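PDB 2P5Z: type VI secretion system component from Escherichia coli O6, which is a component of the type VI secretion system and structurally resembles the bacteriophage T4 tail proteins gp27 and gp5, probably serving in a phage-tail-like injection apparatus. Local coordinates for residues 134-139 / 150-155; 156-161 / 201-206. One frame throughout, in Å; residues are numbered along the deposited sequence.

Overall arrangement
Interactions 1 and 2 lie side by side, with centres about 10 Å apart. Both segments of interaction 1 precede those of interaction 2 along the chain. They share a small mixed sheet, in which strand 150-153 runs parallel to strand 196-202. Interaction 1 sets helix 131-140 against the first of these strands. Interaction 2 ties the loop that follows strand 150-153 to Asp203, just past strand 196-202. Two probable hydrogen bonds join them: Val151 O with Phe201 N between backbones, and backbone Lys155 N with the side-chain oxygen Asp203 OD1. All four segments fall in the range of the phage tail baseplate family, consistent with the likeness to phage tail proteins.

Interaction 1 (134-139 / 150-155); sequences IVEKIL and FVFNLK
Glu136 lies against the rings of Phe150 and Phe152. Its CB sits 4.1 Å from Phe152 CE2. The chain then leaves with CG anti to the backbone N (chi1 -174°) and stays extended. CG passes Phe150 CZ at 3.7 Å. CD comes next, at the edge of the same ring, 3.7 Å from Phe150 CE2. The carboxylate stands steeply to the Phe150 ring, with the planes 70° apart. It is nearly parallel to the Phe152 ring, at 13°, but OE1 approaches that ring obliquely, 3.9 Å from Phe152 CE2. OE2 lies at the Phe150 edge, in plane, and forms a salt bridge with Arg140 NE, one turn further along the helix. The whole side chain lies along the rings, while the salt bridge pairs its charge.

Leu139 CD1 sits over one face of Phe150, offset toward the rim, in a CH-pi contact 4.3 Å from the centroid. Val135 CG1 meets the edge of Phe152, 4.1 Å from CZ. No hydrogen bond crosses the contact. The axes of helix segment 134-139 and strand 150-153 run antiparallel, 10.8 Å apart at closest approach. Phe201 on the neighbouring strand also touches Val135 and Leu139, and stacks with Phe152. Leu179 of helix 171-182 packs on Val135 and Phe201. This is a helix-on-sheet layer, with two helices contributing to the apolar interface of a small mixed sheet.

Interaction 2 (156-161 / 201-206); sequences SEYPAR and FYDDQS
Tyr158 and Ser156 converge on one carboxylate oxygen of Asp203. Tyr158 OH donates to Asp203 OD2 at 2.6 Å. The backbone N of Ser156 donates to Asp203 OD2 at 3.2 Å, with a bent N-H...O angle of 140°. The two donors use different sides of the oxygen: the serine N comes on the syn side and the tyrosine hydroxyl on the anti side. Both lie on the same face of the carboxylate, nearly 30° out of its plane. OD2 itself meets the Tyr158 ring at its edge, in plane, 3.3 Å from CE1. Asp203 holds its CG between the backbone N and the carbonyl carbon (chi1 56°), which turns the carboxylate to the loop.

The other oxygen, Asp203 OD1, accepts from the backbone N of Lys155. One buried side chain therefore binds two successive backbone N-H groups and a phenol. Such a set of donors would be expected to stabilise the ionised carboxylate. Asp203 follows the end of strand 196-202, which pairs in parallel with strand 150-153. The carboxylate adds a further link between these two parts of the chain, beside the paired strands. Tyr158 also packs on Pro132 of helix 131-140 and Val182 of helix 171-182.

The rest of the contact is loose. Ser156 adds its CB, 3.7 Å from Asp203 OD2. The CB of Glu157 is directed away from segment 201-206, and the residue is exposed. Pro159 and Ala160 are exposed too, as the loop leads off toward strand 161-166. On the other side, Ser206 is exposed and its OG donates to Asp204 OD1, a bond local to the turn after Asp203.

Interaction 1 (134-139 / 150-155)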
# COMPACT_ATOMS: atom_id res chain seq x y z
N ILE A 134 8.98 24.14 16.99
CA ILE A 134 8.56 22.76 17.24
C ILE A 134 9.64 21.77 16.80
O ILE A 134 10.02 20.87 17.58
CB ILE A 134 7.19 22.42 16.58
CG1 ILE A 134 6.10 23.34 17.13
CG2 ILE A 134 6.78 20.98 16.86
CD1 ILE A 134 4.76 23.29 16.40
N VAL A 135 10.16 21.96 15.58
CA VAL A 135 11.19 21.07 15.04
C VAL A 135 12.46 21.11 15.92
O VAL A 135 12.95 20.07 16.38
CB VAL A 135 11.48 21.35 13.54
CG1 VAL A 135 12.70 20.58 13.08
CG2 VAL A 135 10.27 20.96 12.70
N GLU A 136 12.93 22.32 16.21
CA GLU A 136 14.03 22.47 17.15
C GLU A 136 13.79 21.82 18.54
O GLU A 136 14.69 21.18 19.10
CB GLU A 136 14.44 23.93 17.30
CG GLU A 136 15.66 24.05 18.16
CD GLU A 136 16.35 25.38 18.04
OE1 GLU A 136 16.05 26.12 17.08
OE2 GLU A 136 17.22 25.65 18.91
N LYS A 137 12.57 21.94 19.06
CA LYS A 137 12.21 21.27 20.31
C LYS A 137 12.36 19.77 20.20
O LYS A 137 13.01 19.18 21.04
CB LYS A 137 10.78 21.58 20.75
CG LYS A 137 10.61 22.89 21.48
CD LYS A 137 9.21 22.97 22.07
CE LYS A 137 9.21 23.61 23.46
NZ LYS A 137 9.34 22.54 24.52
N ILE A 138 11.78 19.17 19.16
CA ILE A 138 11.87 17.72 18.94
C ILE A 138 13.34 17.24 18.86
O ILE A 138 13.71 16.24 19.49
CB ILE A 138 11.13 17.31 17.67
CG1 ILE A 138 9.63 17.53 17.83
CG2 ILE A 138 11.39 15.84 17.32
CD1 ILE A 138 8.88 16.25 18.00
N LEU A 139 14.15 18.00 18.12
CA LEU A 139 15.59 17.77 18.03
C LEU A 139 16.30 17.83 19.38
O LEU A 139 16.98 16.87 19.78
CB LEU A 139 16.24 18.73 17.02
CG LEU A 139 15.84 18.39 15.58
CD1 LEU A 139 16.37 19.37 14.54
CD2 LEU A 139 16.25 16.97 15.25
N PHE A 150 22.67 20.97 13.98
CA PHE A 150 21.66 21.47 13.03
C PHE A 150 21.71 22.98 12.98
O PHE A 150 22.24 23.58 13.90
CB PHE A 150 20.23 21.05 13.41
CG PHE A 150 19.76 21.60 14.75
CD1 PHE A 150 20.01 20.89 15.92
CD2 PHE A 150 19.06 22.80 14.82
CE1 PHE A 150 19.59 21.37 17.14
CE2 PHE A 150 18.65 23.28 16.05
CZ PHE A 150 18.91 22.57 17.20
N VAL A 151 21.11 23.60 11.96
CA VAL A 151 21.15 25.05 11.75
C VAL A 151 19.97 25.41 10.85
O VAL A 151 19.69 24.70 9.88
CB VAL A 151 22.49 25.51 11.06
CG1 VAL A 151 22.31 26.80 10.25
CG2 VAL A 151 23.59 25.74 12.06
N PHE A 152 19.27 26.51 11.17
CA PHE A 152 18.19 27.02 10.33
C PHE A 152 18.66 28.25 9.58
O PHE A 152 19.21 29.15 10.20
CB PHE A 152 16.98 27.42 11.20
CG PHE A 152 16.24 26.25 11.78
CD1 PHE A 152 15.15 25.71 11.11
CD2 PHE A 152 16.62 25.70 12.98
CE1 PHE A 152 14.46 24.63 11.63
CE2 PHE A 152 15.94 24.61 13.50
CZ PHE A 152 14.86 24.09 12.83
N ASN A 153 18.46 28.30 8.26
CA ASN A 153 18.75 29.50 7.47
C ASN A 153 17.53 29.84 6.63
O ASN A 153 17.55 29.77 5.40
CB ASN A 153 19.99 29.35 6.56
CG ASN A 153 21.16 28.65 7.24
OD1 ASN A 153 21.94 29.28 7.96
ND2 ASN A 153 21.29 27.35 7.00
N LEU A 154 16.45 30.19 7.31
CA LEU A 154 15.20 30.42 6.63
C LEU A 154 15.13 31.86 6.15
O LEU A 154 15.63 32.77 6.81
CB LEU A 154 14.05 30.07 7.57
CG LEU A 154 14.20 28.64 8.10
CD1 LEU A 154 13.12 28.36 9.10
CD2 LEU A 154 14.16 27.60 6.97
N LYS A 155 14.54 32.07 4.98
CA LYS A 155 14.41 33.42 4.45
C LYS A 155 13.04 33.97 4.79
O LYS A 155 12.92 35.14 5.18
CB LYS A 155 14.65 33.45 2.94
CG LYS A 155 16.12 33.48 2.55
CD LYS A 155 16.78 34.81 2.88
CE LYS A 155 18.27 34.63 3.08
NZ LYS A 155 18.54 33.82 4.30

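Interaction 2 (156-161 / 201-206)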
# COMPACT_ATOMS: atom_id res chain seq x y z
N SER A 156 12.01 33.13 4.66
CA SER A 156 10.66 33.50 5.06
C SER A 156 10.46 33.53 6.57
O SER A 156 11.25 32.95 7.33
CB SER A 156 9.65 32.56 4.42
OG SER A 156 9.44 32.91 3.06
N GLU A 157 9.41 34.21 7.01
CA GLU A 157 9.06 34.29 8.44
C GLU A 157 7.88 33.39 8.73
O GLU A 157 6.92 33.35 7.96
CB GLU A 157 8.76 35.72 8.86
CG GLU A 157 10.01 36.58 9.03
CD GLU A 157 9.73 37.91 9.71
OE1 GLU A 157 9.27 38.85 9.03
OE2 GLU A 157 9.99 38.01 10.93
N TYR A 158 7.95 32.66 9.83
CA TYR A 158 6.93 31.66 10.12
C TYR A 158 6.10 32.06 11.32
O TYR A 158 6.65 32.32 12.39
CB TYR A 158 7.54 30.25 10.27
CG TYR A 158 8.18 29.84 8.97
CD1 TYR A 158 9.53 30.07 8.72
CD2 TYR A 158 7.41 29.29 7.96
CE1 TYR A 158 10.09 29.74 7.51
CE2 TYR A 158 7.96 28.97 6.76
CZ TYR A 158 9.30 29.19 6.54
OH TYR A 158 9.84 28.85 5.32
N PRO A 159 4.78 32.15 11.12
CA PRO A 159 3.82 32.49 12.16
C PRO A 159 3.86 31.52 13.33
O PRO A 159 4.21 30.35 13.16
CB PRO A 159 2.48 32.37 11.43
CG PRO A 159 2.82 32.64 9.99
CD PRO A 159 4.14 31.96 9.81
N ALA A 160 3.55 32.03 14.52
CA ALA A 160 3.31 31.15 15.65
C ALA A 160 1.98 30.44 15.41
O ALA A 160 1.05 31.01 14.85
CB ALA A 160 3.29 31.94 16.95
N ARG A 161 1.93 29.17 15.78
CA ARG A 161 0.70 28.41 15.67
C ARG A 161 0.21 28.23 17.08
O ARG A 161 0.99 27.97 17.99
CB ARG A 161 0.97 27.04 15.06
CG ARG A 161 1.55 27.07 13.67
CD ARG A 161 0.49 26.83 12.62
NE ARG A 161 1.09 26.50 11.33
CZ ARG A 161 1.39 25.27 10.93
NH1 ARG A 161 1.14 24.23 11.72
NH2 ARG A 161 1.94 25.07 9.74
N PHE A 201 18.58 23.43 7.42
CA PHE A 201 17.24 23.71 6.93
C PHE A 201 17.24 24.97 6.08
O PHE A 201 17.95 25.94 6.39
CB PHE A 201 16.26 23.90 8.09
CG PHE A 201 16.14 22.70 9.02
CD1 PHE A 201 15.20 21.69 8.76
CD2 PHE A 201 16.92 22.60 10.16
CE1 PHE A 201 15.05 20.61 9.62
CE2 PHE A 201 16.78 21.52 11.03
CZ PHE A 201 15.83 20.51 10.75
N TYR A 202 16.44 24.97 5.01
CA TYR A 202 16.30 26.12 4.12
C TYR A 202 14.90 26.13 3.55
O TYR A 202 14.23 25.09 3.52
CB TYR A 202 17.25 26.03 2.92
CG TYR A 202 18.71 25.89 3.24
CD1 TYR A 202 19.49 27.00 3.57
CD2 TYR A 202 19.31 24.64 3.22
CE1 TYR A 202 20.83 26.87 3.85
CE2 TYR A 202 20.64 24.50 3.51
CZ TYR A 202 21.40 25.62 3.82
OH TYR A 202 22.73 25.47 4.13
N ASP A 203 14.48 27.30 3.05
CA ASP A 203 13.19 27.45 2.39
C ASP A 203 13.23 28.09 1.00
O ASP A 203 12.18 28.25 0.35
CB ASP A 203 12.16 28.15 3.30
CG ASP A 203 12.61 29.53 3.82
OD1 ASP A 203 13.38 30.25 3.14
OD2 ASP A 203 12.14 29.92 4.92
N ASP A 204 14.43 28.46 0.55
CA ASP A 204 14.56 29.03 -0.80
C ASP A 204 15.87 28.68 -1.51
O ASP A 204 16.77 28.05 -0.93
CB ASP A 204 14.36 30.55 -0.78
CG ASP A 204 15.57 31.31 -0.27
OD1 ASP A 204 16.35 30.78 0.57
OD2 ASP A 204 15.76 32.46 -0.71
N GLN A 205 15.98 29.17 -2.74
CA GLN A 205 17.14 28.98 -3.61
C GLN A 205 18.49 29.48 -3.09
O GLN A 205 19.54 29.07 -3.58
CB GLN A 205 16.82 29.57 -4.98
CG GLN A 205 15.57 30.40 -4.95
CD GLN A 205 14.61 30.02 -6.04
OE1 GLN A 205 13.40 30.03 -5.85
NE2 GLN A 205 15.14 29.68 -7.20
N SER A 206 18.48 30.34 -2.07
CA SER A 206 19.71 30.80 -1.45
C SER A 206 20.32 29.74 -0.53
O SER A 206 21.37 29.95 0.08
CB SER A 206 19.47 32.10 -0.69
OG SER A 206 18.63 31.88 0.43